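Long-range contact in putative antioxidant defense protein Mlr4105 (PDB 3C1L), which probably acts as a peroxiredoxin in antioxidant defence, as a member of the AhpD-like carboxymuconolactone decarboxylase family: residues N56-G61 and A159-F164. Residues are numbered along the deposited sequence; the frame is centred on the assembly and turned at random.
Sequences NDLMLG and ASTAAF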
ATOM      1  N   ASN B  56     -19.366  16.968 -20.877  1.00 26.97           N
ATOM      2  CA  ASN B  56     -20.486  17.818 -20.699  1.00 31.58           C
ATOM      3  C   ASN B  56     -21.664  17.117 -20.062  1.00 32.14           C
ATOM      4  O   ASN B  56     -22.224  17.634 -19.120  1.00 32.14           O
ATOM      5  CB  ASN B  56     -20.920  18.406 -22.038  1.00 31.47           C
ATOM      6  CG  ASN B  56     -19.969  19.469 -22.527  1.00 33.95           C
ATOM      7  OD1 ASN B  56     -19.377  20.176 -21.719  1.00 33.65           O
ATOM      8  ND2 ASN B  56     -19.828  19.600 -23.859  1.00 34.10           N
ATOM      9  N   ASP B  57     -22.068  15.968 -20.579  1.00 31.76           N
ATOM     10  CA  ASP B  57     -23.121  15.232 -19.892  1.00 33.20           C
ATOM     11  C   ASP B  57     -22.760  15.041 -18.430  1.00 33.21           C
ATOM     12  O   ASP B  57     -23.579  15.273 -17.544  1.00 35.30           O
ATOM     13  CB  ASP B  57     -23.353  13.845 -20.490  1.00 33.83           C
ATOM     14  CG  ASP B  57     -24.560  13.152 -19.867  1.00 36.39           C
ATOM     15  OD1 ASP B  57     -25.678  13.571 -20.190  1.00 41.26           O
ATOM     16  OD2 ASP B  57     -24.393  12.214 -19.057  1.00 39.37           O
ATOM     17  N   LEU B  58     -21.528  14.618 -18.194  1.00 32.09           N
ATOM     18  CA  LEU B  58     -21.071  14.252 -16.855  1.00 32.47           C
ATOM     19  C   LEU B  58     -21.096  15.455 -15.922  1.00 30.87           C
ATOM     20  O   LEU B  58     -21.589  15.385 -14.788  1.00 30.04           O
ATOM     21  CB  LEU B  58     -19.625  13.717 -16.942  1.00 31.89           C
ATOM     22  CG  LEU B  58     -19.180  12.469 -16.193  1.00 41.33           C
ATOM     23  CD1 LEU B  58     -19.958  12.317 -14.916  1.00 48.86           C
ATOM     24  CD2 LEU B  58     -19.294  11.170 -17.077  1.00 36.61           C
HETATM   25  N   MSE B  59     -20.515  16.554 -16.379  1.00 30.52           N
HETATM   26  CA  MSE B  59     -20.214  17.665 -15.463  1.00 30.57           C
HETATM   27  C   MSE B  59     -21.291  18.720 -15.440  1.00 29.31           C
HETATM   28  O   MSE B  59     -21.412  19.435 -14.438  1.00 32.29           O
HETATM   29  CB  MSE B  59     -18.872  18.329 -15.795  1.00 29.29           C
HETATM   30  CG  MSE B  59     -17.651  17.478 -15.521  1.00 32.72           C
HETATM   31 SE   MSE B  59     -17.523  16.534 -13.826  0.75 31.56          SE
HETATM   32  CE  MSE B  59     -16.574  17.884 -12.755  1.00 22.45           C
ATOM     33  N   LEU B  60     -22.066  18.799 -16.523  1.00 29.78           N
ATOM     34  CA  LEU B  60     -23.038  19.895 -16.778  1.00 29.61           C
ATOM     35  C   LEU B  60     -24.495  19.427 -17.008  1.00 29.41           C
ATOM     36  O   LEU B  60     -25.428  20.248 -16.979  1.00 31.03           O
ATOM     37  CB  LEU B  60     -22.582  20.773 -17.971  1.00 29.18           C
ATOM     38  CG  LEU B  60     -21.177  21.430 -17.914  1.00 31.67           C
ATOM     39  CD1 LEU B  60     -20.969  22.301 -19.148  1.00 31.36           C
ATOM     40  CD2 LEU B  60     -20.918  22.265 -16.671  1.00 26.67           C
ATOM     41  N   GLY B  61     -24.704  18.133 -17.230  1.00 28.33           N
ATOM     42  CA  GLY B  61     -26.028  17.632 -17.541  1.00 28.95           C
ATOM     43  C   GLY B  61     -26.866  17.605 -16.281  1.00 29.34           C
ATOM     44  O   GLY B  61     -26.384  17.923 -15.209  1.00 27.55           O
ATOM     45  N   ALA B 159     -20.551   7.752  -8.795  1.00 27.26           N
ATOM     46  CA  ALA B 159     -19.632   6.692  -9.224  1.00 29.05           C
ATOM     47  C   ALA B 159     -19.022   7.036 -10.580  1.00 28.43           C
ATOM     48  O   ALA B 159     -17.852   6.861 -10.752  1.00 29.17           O
ATOM     49  CB  ALA B 159     -20.291   5.339  -9.259  1.00 26.18           C
ATOM     50  N   SER B 160     -19.848   7.545 -11.507  1.00 30.47           N
ATOM     51  CA  SER B 160     -19.404   7.974 -12.842  1.00 27.25           C
ATOM     52  C   SER B 160     -18.426   9.125 -12.819  1.00 26.91           C
ATOM     53  O   SER B 160     -17.480   9.191 -13.611  1.00 24.29           O
ATOM     54  CB  SER B 160     -20.595   8.410 -13.680  1.00 31.18           C
ATOM     55  OG  SER B 160     -21.318   7.303 -14.151  1.00 36.01           O
ATOM     56  N   THR B 161     -18.691  10.073 -11.931  1.00 28.38           N
ATOM     57  CA  THR B 161     -17.878  11.258 -11.832  1.00 28.41           C
ATOM     58  C   THR B 161     -16.532  10.817 -11.300  1.00 28.74           C
ATOM     59  O   THR B 161     -15.503  11.180 -11.868  1.00 30.17           O
ATOM     60  CB  THR B 161     -18.525  12.389 -10.952  1.00 29.89           C
ATOM     61  OG1 THR B 161     -19.866  12.710 -11.434  1.00 30.09           O
ATOM     62  CG2 THR B 161     -17.659  13.614 -11.003  1.00 28.48           C
ATOM     63  N   ALA B 162     -16.546  10.028 -10.232  1.00 27.39           N
ATOM     64  CA  ALA B 162     -15.312   9.585  -9.597  1.00 27.87           C
ATOM     65  C   ALA B 162     -14.475   8.685 -10.561  1.00 27.88           C
ATOM     66  O   ALA B 162     -13.281   8.899 -10.740  1.00 26.85           O
ATOM     67  CB  ALA B 162     -15.621   8.929  -8.190  1.00 27.93           C
ATOM     68  N   ALA B 163     -15.163   7.792 -11.254  1.00 26.37           N
ATOM     69  CA  ALA B 163     -14.592   6.921 -12.286  1.00 25.88           C
ATOM     70  C   ALA B 163     -13.890   7.685 -13.402  1.00 26.81           C
ATOM     71  O   ALA B 163     -12.755   7.384 -13.750  1.00 27.58           O
ATOM     72  CB  ALA B 163     -15.695   6.001 -12.876  1.00 23.94           C
ATOM     73  N   PHE B 164     -14.584   8.686 -13.950  1.00 27.40           N
ATOM     74  CA  PHE B 164     -14.101   9.505 -15.063  1.00 28.37           C
ATOM     75  C   PHE B 164     -12.823  10.199 -14.745  1.00 26.65           C
ATOM     76  O   PHE B 164     -11.955  10.285 -15.588  1.00 27.85           O
ATOM     77  CB  PHE B 164     -15.155  10.574 -15.403  1.00 29.06           C
ATOM     78  CG  PHE B 164     -14.796  11.424 -16.551  1.00 26.52           C
ATOM     79  CD1 PHE B 164     -15.026  10.997 -17.846  1.00 33.19           C
ATOM     80  CD2 PHE B 164     -14.260  12.686 -16.354  1.00 33.70           C
ATOM     81  CE1 PHE B 164     -14.695  11.841 -18.937  1.00 35.23           C
ATOM     82  CE2 PHE B 164     -13.931  13.513 -17.444  1.00 32.09           C
ATOM     83  CZ  PHE B 164     -14.147  13.098 -18.707  1.00 28.28           C
TER
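L58 carries most of this contact, pointing from the end of helix 45-60 at S160, T161 and F164 of helix 152-175. Its two methyls divide the work. L58 CD1 lies 3.5 Å from T161 OG1, a van der Waals contact of methyl with hydroxyl oxygen, and 4.1 Å from S160 CB. L58 CD2 approaches the F164 ring obliquely, 4.3 Å from F164 CD1. With chi1 (-136°) and chi2 both away from staggered values, the L58 fork sets one methyl against T161 and the other beside F164. The L58 and T161 side chains run alongside one another with opposite headings. Neither neighbouring hydroxyl depends on L58 for a polar partner: T161 OG1 bonds to D157 O and S160 OG to W156 O, both back into their own helix. The axes of segments 56-60 and 159-164 come within 10.3 Å, their N-to-C directions 118° apart, a steeply inclined packing in an all-helical, AhpD-like chain. Selenomethionine M59 follows; turns at chi2 and chi3 (-91°) curl it until M59 SE is 4.1 Å from T161 CG2, roughly perpendicular to that side chain. Helix 45-60 stops at L60, and the carbonyl of G61, like that of L58, accepts a hydrogen bond from R70 NH1. M167 of the second subunit packs against both L58 and F164.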